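Local coordinates for protein glycosyltransferase (Streptomyces viridochromogenes, PDB 2IUY) that probably transfers a sugar from a nucleotide donor during assembly of the antibiotic avilamycin A, as a retaining glycosyltransferase of family GT4, at residues R151-A156 with R225-A230; E162-F167 with R190-G195; A232-A237 with G265-G270. All blocks are in the same frame, centred on the assembly; numbering follows the deposited sequence.

Interaction 1 (R151-A156 with R225-A230); sequences RYRSAA and RLDLLA
Tyr152 and Arg153, in a loop without regular secondary structure, run past helix 222-231 so that the CA of Tyr152 comes 6.2 Å from the CA of Leu226 and the CA of Arg153 6.3 Å from that of Ala230, one helical turn further on. Leu226 carries most of the apolar contact. Its CD2 presses against the carbonyl of the loop, 3.4 Å from Arg151 O, and touches Tyr152 CD1, while its other methyl, CD1, lies over one face of the Arg153 guanidinium, 3.5 Å from Arg153 NH1. The arginine chain turns sharply at its second torsion (chi2 -73°), which folds it back along the helix: Arg153 CB rests 3.8 Å from Ala230 CB, and the guanidinium arrives beside Asp227. There Arg153 NE donates a nearly straight bond (166°) to Asp227 OD1 at 3.0 Å, making a salt bridge. The acceptor lies close to the guanidinium plane, yet the donor stands above the carboxylate plane, and the two flat groups are turned 45° apart, so the pairing is lopsided; NH2 adds a weak bond to the same oxygen and has a salt bridge of its own with Glu223. A water links the backbones, accepting from Arg153 N and donating to Leu226 O at 2.8 Å. The edge of the Tyr152 ring meets Arg225 NH1 and Leu229 CD2. Tyr152 OH hydrogen-bonds Glu260, and Arg225 NH2 forms a salt bridge with it; Arg225 and Glu260 bind UDP, absent from this model, so the loop borders the nucleotide site. The contact thus fastens the segment between helix 128-133 and strand 165-168 to helix 222-231, with Trp34 of helix 31-45 against Tyr152 and strand 165-168 beneath Leu229.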
loop_
_atom_site.group_PDB
_atom_site.type_symbol
_atom_site.label_atom_id
_atom_site.label_comp_id
_atom_site.label_asym_id
_atom_site.label_seq_id
_atom_site.Cartn_x
_atom_site.Cartn_y
_atom_site.Cartn_z
ATOM N N ARG A 151 14.089 -3.606 0.363
ATOM C CA ARG A 151 13.153 -4.653 -0.055
ATOM C C ARG A 151 12.929 -4.648 -1.563
ATOM O O ARG A 151 12.253 -5.546 -2.079
ATOM C CB ARG A 151 11.801 -4.517 0.665
ATOM C CG ARG A 151 11.830 -4.962 2.130
ATOM C CD ARG A 151 10.461 -5.408 2.673
ATOM N NE ARG A 151 10.558 -5.701 4.115
ATOM C CZ ARG A 151 10.765 -6.896 4.690
ATOM N NH1 ARG A 151 10.903 -8.003 3.973
ATOM N NH2 ARG A 151 10.851 -6.983 6.023
ATOM N N TYR A 152 13.442 -3.622 -2.247
ATOM C CA TYR A 152 13.201 -3.438 -3.681
ATOM C C TYR A 152 14.504 -3.455 -4.461
ATOM O O TYR A 152 15.610 -3.359 -3.879
ATOM C CB TYR A 152 12.351 -2.171 -3.970
ATOM C CG TYR A 152 11.007 -2.314 -3.267
ATOM C CD1 TYR A 152 9.910 -2.941 -3.892
ATOM C CD2 TYR A 152 10.871 -1.920 -1.933
ATOM C CE1 TYR A 152 8.706 -3.131 -3.193
ATOM C CE2 TYR A 152 9.689 -2.113 -1.247
ATOM C CZ TYR A 152 8.628 -2.704 -1.871
ATOM O OH TYR A 152 7.493 -2.853 -1.115
ATOM N N ARG A 153 14.364 -3.587 -5.778
ATOM C CA ARG A 153 15.517 -3.553 -6.646
ATOM C C ARG A 153 16.116 -2.148 -6.655
ATOM O O ARG A 153 15.399 -1.125 -6.695
ATOM C CB ARG A 153 15.175 -4.006 -8.065
ATOM C CG ARG A 153 14.670 -5.411 -8.205
ATOM C CD ARG A 153 15.745 -6.489 -8.022
ATOM N NE ARG A 153 15.126 -7.813 -8.134
ATOM C CZ ARG A 153 15.050 -8.712 -7.155
ATOM N NH1 ARG A 153 15.615 -8.482 -5.967
ATOM N NH2 ARG A 153 14.450 -9.888 -7.382
ATOM N N SER A 154 17.435 -2.133 -6.661
ATOM C CA SER A 154 18.215 -0.947 -6.555
ATOM C C SER A 154 18.812 -0.602 -7.899
ATOM O O SER A 154 18.769 -1.400 -8.845
ATOM C CB SER A 154 19.324 -1.188 -5.529
ATOM O OG SER A 154 20.285 -2.068 -6.086
ATOM N N ALA A 155 19.393 0.587 -8.000
ATOM C CA ALA A 155 20.111 0.994 -9.221
ATOM C C ALA A 155 21.256 0.005 -9.546
ATOM O O ALA A 155 21.460 -0.362 -10.714
ATOM C CB ALA A 155 20.630 2.416 -9.088
ATOM N N ALA A 156 21.946 -0.460 -8.498
ATOM C CA ALA A 156 23.055 -1.411 -8.609
ATOM C C ALA A 156 22.656 -2.815 -9.117
ATOM O O ALA A 156 23.469 -3.504 -9.752
ATOM C CB ALA A 156 23.794 -1.501 -7.275
ATOM N N ARG A 225 7.634 -10.427 -8.691
ATOM C CA ARG A 225 7.014 -9.170 -8.336
ATOM C C ARG A 225 7.969 -7.945 -8.358
ATOM O O ARG A 225 7.662 -6.884 -8.926
ATOM C CB ARG A 225 6.426 -9.341 -6.958
ATOM C CG ARG A 225 5.430 -8.293 -6.600
ATOM C CD ARG A 225 5.244 -8.211 -5.093
ATOM N NE ARG A 225 4.327 -7.121 -4.848
ATOM C CZ ARG A 225 4.626 -6.015 -4.171
ATOM N NH1 ARG A 225 5.811 -5.854 -3.587
ATOM N NH2 ARG A 225 3.695 -5.089 -4.074
ATOM N N LEU A 226 9.133 -8.135 -7.732
ATOM C CA LEU A 226 10.185 -7.143 -7.646
ATOM C C LEU A 226 10.815 -6.816 -8.972
ATOM O O LEU A 226 11.022 -5.646 -9.280
ATOM C CB LEU A 226 11.271 -7.670 -6.733
ATOM C CG LEU A 226 10.961 -7.912 -5.276
ATOM C CD1 LEU A 226 12.336 -8.201 -4.644
ATOM C CD2 LEU A 226 10.202 -6.697 -4.601
ATOM N N ASP A 227 11.133 -7.854 -9.752
ATOM C CA ASP A 227 11.664 -7.652 -11.097
ATOM C C ASP A 227 10.659 -6.921 -11.996
ATOM O O ASP A 227 11.045 -6.018 -12.735
ATOM C CB ASP A 227 12.032 -8.987 -11.752
ATOM C CG ASP A 227 13.213 -9.683 -11.066
ATOM O OD1 ASP A 227 14.184 -8.982 -10.710
ATOM O OD2 ASP A 227 13.173 -10.934 -10.916
ATOM N N LEU A 228 9.382 -7.304 -11.938
ATOM C CA LEU A 228 8.334 -6.629 -12.742
ATOM C C LEU A 228 8.258 -5.139 -12.412
ATOM O O LEU A 228 8.228 -4.280 -13.293
ATOM C CB LEU A 228 6.972 -7.318 -12.514
ATOM C CG LEU A 228 6.749 -8.688 -13.178
ATOM C CD1 LEU A 228 5.373 -9.256 -12.752
ATOM C CD2 LEU A 228 6.833 -8.578 -14.695
ATOM N N LEU A 229 8.261 -4.842 -11.116
ATOM C CA LEU A 229 8.227 -3.451 -10.626
ATOM C C LEU A 229 9.352 -2.591 -11.201
ATOM O O LEU A 229 9.125 -1.455 -11.644
ATOM C CB LEU A 229 8.300 -3.438 -9.097
ATOM C CG LEU A 229 7.120 -3.105 -8.180
ATOM C CD1 LEU A 229 5.802 -2.655 -8.833
ATOM C CD2 LEU A 229 6.932 -4.139 -7.038
ATOM N N ALA A 230 10.543 -3.184 -11.226
ATOM C CA ALA A 230 11.790 -2.558 -11.687
ATOM C C ALA A 230 11.932 -2.507 -13.247
ATOM O O ALA A 230 12.467 -1.567 -13.807
ATOM C CB ALA A 230 12.977 -3.363 -11.096
HETATM O O HOH W 1 11.621 -3.969 -7.183
#

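Interaction 2 (E162-F167 with R190-G195); sequences EDFLLF and RLVLAG
Leu165 N gives its hydrogen to Arg190 O at 2.8 Å, and from there two parallel strands zip together. Val192 N donates back to Leu165 O, Phe167 N reaches Val192 O at 2.8 Å, and Ala194 N closes the series on Phe167 O. Side chains then pack on both surfaces of the ladder. On one, Phe167 CD2 lies 3.5 Å from Leu193 CD2, the ring and the branched chain slanting across each other. Leu191 joins them there: its CG stands opposite the backbone N (chi1 177°), which brings CD1 under the neighbouring strand to within 3.9 Å of Phe167 CB. On the other surface, Val192 is shared by two partners: its CG1 meets Leu166 CD1 at 3.9 Å, and its CG2 meets Phe164 CD1 at 3.7 Å. Phe164 has CG lodged between the backbone N and the carbonyl carbon (chi1 70°), the rotation that carries its ring over to this valine. Leu166 CD1 also reaches the methyl of Ala194. Where the ladder begins, a water accepts from Arg190 N and makes a weak bond to Asp163 O. Further out, Ala177, Ala180 and Ala184 of helix 177-187 pack on the Phe167, Leu165 and Leu191 surface, as expected of a beta-alpha-beta crossover, whereas Leu228 and Leu229 of helix 222-231 meet Phe164 and Leu166 on the opposite one. Strand 214-216 flanks strand 191-194, and strand 234-237 lies along the other edge of strand 165-168.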
loop_
_atom_site.group_PDB
_atom_site.type_symbol
_atom_site.label_atom_id
_atom_site.label_comp_id
_atom_site.label_asym_id
_atom_site.label_seq_id
_atom_site.Cartn_x
_atom_site.Cartn_y
_atom_site.Cartn_z
ATOM N N GLU A 162 12.205 -3.053 -19.674
ATOM C CA GLU A 162 11.445 -3.679 -20.742
ATOM C C GLU A 162 10.479 -2.653 -21.339
ATOM O O GLU A 162 10.389 -1.515 -20.897
ATOM C CB GLU A 162 10.717 -4.931 -20.251
ATOM C CG GLU A 162 11.574 -5.993 -19.564
ATOM C CD GLU A 162 12.610 -6.618 -20.482
ATOM O OE1 GLU A 162 12.383 -6.658 -21.715
ATOM O OE2 GLU A 162 13.662 -7.075 -19.977
ATOM N N ASP A 163 9.742 -3.057 -22.353
ATOM C CA ASP A 163 8.909 -2.098 -23.078
ATOM C C ASP A 163 7.500 -2.118 -22.582
ATOM O O ASP A 163 6.708 -1.275 -22.981
ATOM C CB ASP A 163 8.948 -2.372 -24.580
ATOM C CG ASP A 163 10.186 -1.756 -25.250
ATOM O OD1 ASP A 163 10.483 -0.556 -24.971
ATOM O OD2 ASP A 163 10.847 -2.462 -26.056
ATOM N N PHE A 164 7.191 -3.081 -21.709
ATOM C CA PHE A 164 5.811 -3.294 -21.236
ATOM C C PHE A 164 5.417 -2.238 -20.179
ATOM O O PHE A 164 6.279 -1.793 -19.404
ATOM C CB PHE A 164 5.605 -4.738 -20.747
ATOM C CG PHE A 164 6.331 -5.085 -19.430
ATOM C CD1 PHE A 164 5.758 -4.782 -18.173
ATOM C CD2 PHE A 164 7.571 -5.730 -19.452
ATOM C CE1 PHE A 164 6.407 -5.104 -16.990
ATOM C CE2 PHE A 164 8.231 -6.034 -18.272
ATOM C CZ PHE A 164 7.657 -5.713 -17.037
ATOM N N LEU A 165 4.138 -1.833 -20.177
ATOM C CA LEU A 165 3.537 -1.068 -19.043
ATOM C C LEU A 165 3.026 -2.084 -18.002
ATOM O O LEU A 165 2.943 -3.273 -18.310
ATOM C CB LEU A 165 2.440 -0.127 -19.509
ATOM C CG LEU A 165 2.831 0.870 -20.628
ATOM C CD1 LEU A 165 1.686 1.872 -21.002
ATOM C CD2 LEU A 165 4.115 1.623 -20.281
ATOM N N LEU A 166 2.770 -1.661 -16.774
ATOM C CA LEU A 166 2.512 -2.647 -15.725
ATOM C C LEU A 166 1.353 -2.215 -14.864
ATOM O O LEU A 166 1.351 -1.092 -14.362
ATOM C CB LEU A 166 3.728 -2.880 -14.824
ATOM C CG LEU A 166 3.499 -3.802 -13.610
ATOM C CD1 LEU A 166 3.285 -5.265 -14.014
ATOM C CD2 LEU A 166 4.700 -3.721 -12.637
ATOM N N PHE A 167 0.373 -3.116 -14.705
ATOM C CA PHE A 167 -0.683 -2.882 -13.767
ATOM C C PHE A 167 -0.514 -3.932 -12.668
ATOM O O PHE A 167 -0.418 -5.110 -12.961
ATOM C CB PHE A 167 -2.066 -2.978 -14.452
ATOM C CG PHE A 167 -3.207 -2.943 -13.495
ATOM C CD1 PHE A 167 -3.906 -1.749 -13.258
ATOM C CD2 PHE A 167 -3.602 -4.116 -12.809
ATOM C CE1 PHE A 167 -4.989 -1.725 -12.323
ATOM C CE2 PHE A 167 -4.665 -4.091 -11.893
ATOM C CZ PHE A 167 -5.356 -2.875 -11.666
ATOM N N ARG A 190 2.260 -2.970 -24.641
ATOM C CA ARG A 190 1.763 -4.089 -23.866
ATOM C C ARG A 190 1.515 -3.654 -22.405
ATOM O O ARG A 190 2.160 -2.753 -21.895
ATOM C CB ARG A 190 2.733 -5.265 -23.983
ATOM C CG ARG A 190 2.956 -5.673 -25.441
ATOM C CD ARG A 190 1.605 -6.043 -26.153
ATOM N NE ARG A 190 1.709 -5.875 -27.609
ATOM C CZ ARG A 190 1.172 -4.874 -28.323
ATOM N NH1 ARG A 190 0.442 -3.929 -27.742
ATOM N NH2 ARG A 190 1.355 -4.826 -29.644
ATOM N N LEU A 191 0.501 -4.251 -21.801
ATOM C CA LEU A 191 0.176 -4.103 -20.416
ATOM C C LEU A 191 0.159 -5.496 -19.774
ATOM O O LEU A 191 -0.726 -6.326 -20.054
ATOM C CB LEU A 191 -1.186 -3.433 -20.243
ATOM C CG LEU A 191 -1.651 -3.289 -18.782
ATOM C CD1 LEU A 191 -0.868 -2.202 -18.079
ATOM C CD2 LEU A 191 -3.157 -3.001 -18.736
ATOM N N VAL A 192 1.143 -5.721 -18.898
ATOM C CA VAL A 192 1.096 -6.831 -17.963
ATOM C C VAL A 192 0.103 -6.546 -16.828
ATOM O O VAL A 192 0.172 -5.506 -16.157
ATOM C CB VAL A 192 2.508 -7.139 -17.433
ATOM C CG1 VAL A 192 2.470 -8.232 -16.399
ATOM C CG2 VAL A 192 3.385 -7.556 -18.594
ATOM N N LEU A 193 -0.863 -7.445 -16.687
ATOM C CA LEU A 193 -1.833 -7.390 -15.629
ATOM C C LEU A 193 -1.420 -8.383 -14.573
ATOM O O LEU A 193 -1.716 -9.594 -14.686
ATOM C CB LEU A 193 -3.227 -7.752 -16.128
ATOM C CG LEU A 193 -4.119 -6.746 -16.819
ATOM C CD1 LEU A 193 -5.354 -7.525 -17.253
ATOM C CD2 LEU A 193 -4.538 -5.721 -15.832
ATOM N N ALA A 194 -0.716 -7.860 -13.569
ATOM C CA ALA A 194 -0.179 -8.654 -12.482
ATOM C C ALA A 194 -0.956 -8.480 -11.157
ATOM O O ALA A 194 -0.710 -7.555 -10.371
ATOM C CB ALA A 194 1.283 -8.335 -12.281
ATOM N N GLY A 195 -1.850 -9.413 -10.890
ATOM C CA GLY A 195 -2.585 -9.462 -9.640
ATOM C C GLY A 195 -3.765 -10.397 -9.821
ATOM O O GLY A 195 -3.990 -10.899 -10.943
HETATM O O HOH W 2 5.293 -2.574 -24.951
#

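Interaction 3 (A232-A237 with G265-G270); sequences AHAVLA and GTPVVG
Leu236 and Val269 lie side by side and point the same way, Leu236 CD2 resting 3.8 Å from Val269 CB on one surface of the sheet. On the reverse surface Val268 CG1 approaches the methyl of Ala237, and Val235 CG2 meets the Thr266 methyl, CG2, at 3.8 Å, the two side chains crossing at about a right angle. Thr266 has this methyl anti to the backbone N, a rotation that turns CG2 in against Val235 and the carbonyl of Ala232. Pro267 CD comes 3.5 Å from His233 O, and its ring lies near the methyl of Ala234. Between the two surfaces runs the polar ladder of parallel strands. Val235 N donates to Pro267 O at 3.0 Å, Val269 N bonds Val235 O at 2.8 Å, and Ala237 N returns to Val269 O at 2.9 Å. CA-H...O contacts accompany these bonds, among them Leu236 CA to Val269 O at 3.2 Å. At the polar edge, Thr266 OG1 bonds Leu229 O near the end of helix 222-231, and Lys161 NZ bonds Ala232 O. Before the second strand, Gly265, with positive phi, is the C-prime residue of a Schellman motif that ends helix 256-263. Val257 and Ala261 of that helix pack on Val235, and Val257 also touches Ala237. Strand 234-237, helix 256-263 and strand 268-270 make a beta-alpha-beta crossover in a Rossmann-like domain of the GT-B fold, where the start of the connecting helix, with Thr256 and Val257, contributes to the nucleotide site.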
loop_
_atom_site.group_PDB
_atom_site.type_symbol
_atom_site.label_atom_id
_atom_site.label_comp_id
_atom_site.label_asym_id
_atom_site.label_seq_id
_atom_site.Cartn_x
_atom_site.Cartn_y
_atom_site.Cartn_z
ATOM N N ALA A 232 9.517 -2.677 -15.542
ATOM C CA ALA A 232 8.440 -2.076 -16.335
ATOM C C ALA A 232 8.841 -0.724 -16.903
ATOM O O ALA A 232 9.490 0.061 -16.232
ATOM C CB ALA A 232 7.142 -1.958 -15.510
ATOM N N HIS A 233 8.372 -0.400 -18.106
ATOM C CA HIS A 233 8.519 0.964 -18.604
ATOM C C HIS A 233 7.816 2.007 -17.679
ATOM O O HIS A 233 8.352 3.084 -17.371
ATOM C CB HIS A 233 8.041 1.032 -20.070
ATOM C CG HIS A 233 8.260 2.366 -20.711
ATOM N ND1 HIS A 233 9.367 2.645 -21.481
ATOM C CD2 HIS A 233 7.545 3.515 -20.658
ATOM C CE1 HIS A 233 9.322 3.905 -21.883
ATOM N NE2 HIS A 233 8.231 4.461 -21.390
ATOM N N ALA A 234 6.603 1.684 -17.226
ATOM C CA ALA A 234 5.886 2.562 -16.320
ATOM C C ALA A 234 4.856 1.713 -15.644
ATOM O O ALA A 234 4.499 0.667 -16.158
ATOM C CB ALA A 234 5.191 3.779 -17.061
ATOM N N VAL A 235 4.403 2.176 -14.479
ATOM C CA VAL A 235 3.302 1.527 -13.762
ATOM C C VAL A 235 2.081 2.420 -13.927
ATOM O O VAL A 235 2.200 3.630 -13.936
ATOM C CB VAL A 235 3.677 1.292 -12.258
ATOM C CG1 VAL A 235 2.426 1.082 -11.387
ATOM C CG2 VAL A 235 4.655 0.084 -12.150
ATOM N N LEU A 236 0.923 1.804 -14.075
ATOM C CA LEU A 236 -0.340 2.488 -14.280
ATOM C C LEU A 236 -1.193 2.234 -13.033
ATOM O O LEU A 236 -1.547 1.078 -12.703
ATOM C CB LEU A 236 -1.031 1.933 -15.537
ATOM C CG LEU A 236 -0.245 1.878 -16.862
ATOM C CD1 LEU A 236 -1.205 1.495 -18.066
ATOM C CD2 LEU A 236 0.496 3.198 -17.180
ATOM N N ALA A 237 -1.470 3.310 -12.314
ATOM C CA ALA A 237 -2.305 3.261 -11.104
ATOM C C ALA A 237 -3.563 4.054 -11.410
ATOM O O ALA A 237 -3.584 5.275 -11.296
ATOM C CB ALA A 237 -1.539 3.882 -9.923
ATOM N N GLY A 265 12.684 2.337 -9.195
ATOM C CA GLY A 265 13.135 3.096 -10.372
ATOM C C GLY A 265 12.145 3.190 -11.519
ATOM O O GLY A 265 12.549 3.250 -12.678
ATOM N N THR A 266 10.847 3.164 -11.214
ATOM C CA THR A 266 9.794 3.101 -12.237
ATOM C C THR A 266 8.762 4.216 -12.049
ATOM O O THR A 266 8.091 4.296 -11.007
ATOM C CB THR A 266 9.121 1.666 -12.294
ATOM O OG1 THR A 266 10.135 0.705 -12.635
ATOM C CG2 THR A 266 7.901 1.564 -13.333
ATOM N N PRO A 267 8.586 5.037 -13.088
ATOM C CA PRO A 267 7.665 6.166 -12.990
ATOM C C PRO A 267 6.215 5.657 -13.076
ATOM O O PRO A 267 5.975 4.485 -13.396
ATOM C CB PRO A 267 8.058 7.037 -14.202
ATOM C CG PRO A 267 8.462 5.987 -15.264
ATOM C CD PRO A 267 9.175 4.898 -14.449
ATOM N N VAL A 268 5.265 6.545 -12.819
ATOM C CA VAL A 268 3.880 6.138 -12.637
ATOM C C VAL A 268 2.995 7.039 -13.453
ATOM O O VAL A 268 3.129 8.232 -13.407
ATOM C CB VAL A 268 3.466 6.177 -11.124
ATOM C CG1 VAL A 268 1.998 5.743 -10.941
ATOM C CG2 VAL A 268 4.390 5.269 -10.304
ATOM N N VAL A 269 2.100 6.453 -14.229
ATOM C CA VAL A 269 0.949 7.202 -14.735
ATOM C C VAL A 269 -0.261 6.834 -13.869
ATOM O O VAL A 269 -0.542 5.674 -13.705
ATOM C CB VAL A 269 0.629 6.827 -16.203
ATOM C CG1 VAL A 269 -0.721 7.494 -16.655
ATOM C CG2 VAL A 269 1.783 7.180 -17.093
ATOM N N GLY A 270 -0.967 7.814 -13.321
ATOM C CA GLY A 270 -2.185 7.515 -12.603
ATOM C C GLY A 270 -3.316 8.514 -12.873
ATOM O O GLY A 270 -3.120 9.541 -13.494
#

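Overall arrangement
All three contacts belong to the second Rossmann-like domain, whose parallel sheet runs 214-216, 191-194, 165-168, 234-237, 268-270, 284-286. Interactions 2 and 3, with centres about 9 Å apart, are adjoining parts of that sheet, joined where Phe164 O and Leu166 O meet His233 N and Leu236 N. The centre of interaction 1 is about 15 Å from that of interaction 2 and about 13 Å from that of interaction 3. Its helix 222-231 packs on interaction 2 through Leu228 and Leu229 and leads directly into the first strand of interaction 3. Along the chain, interaction 2 is nested within interaction 1, and interaction 3 follows both. Interactions 2 and 3 build the sheet; interaction 1, holding Arg225, lies at the edge of the UDP site.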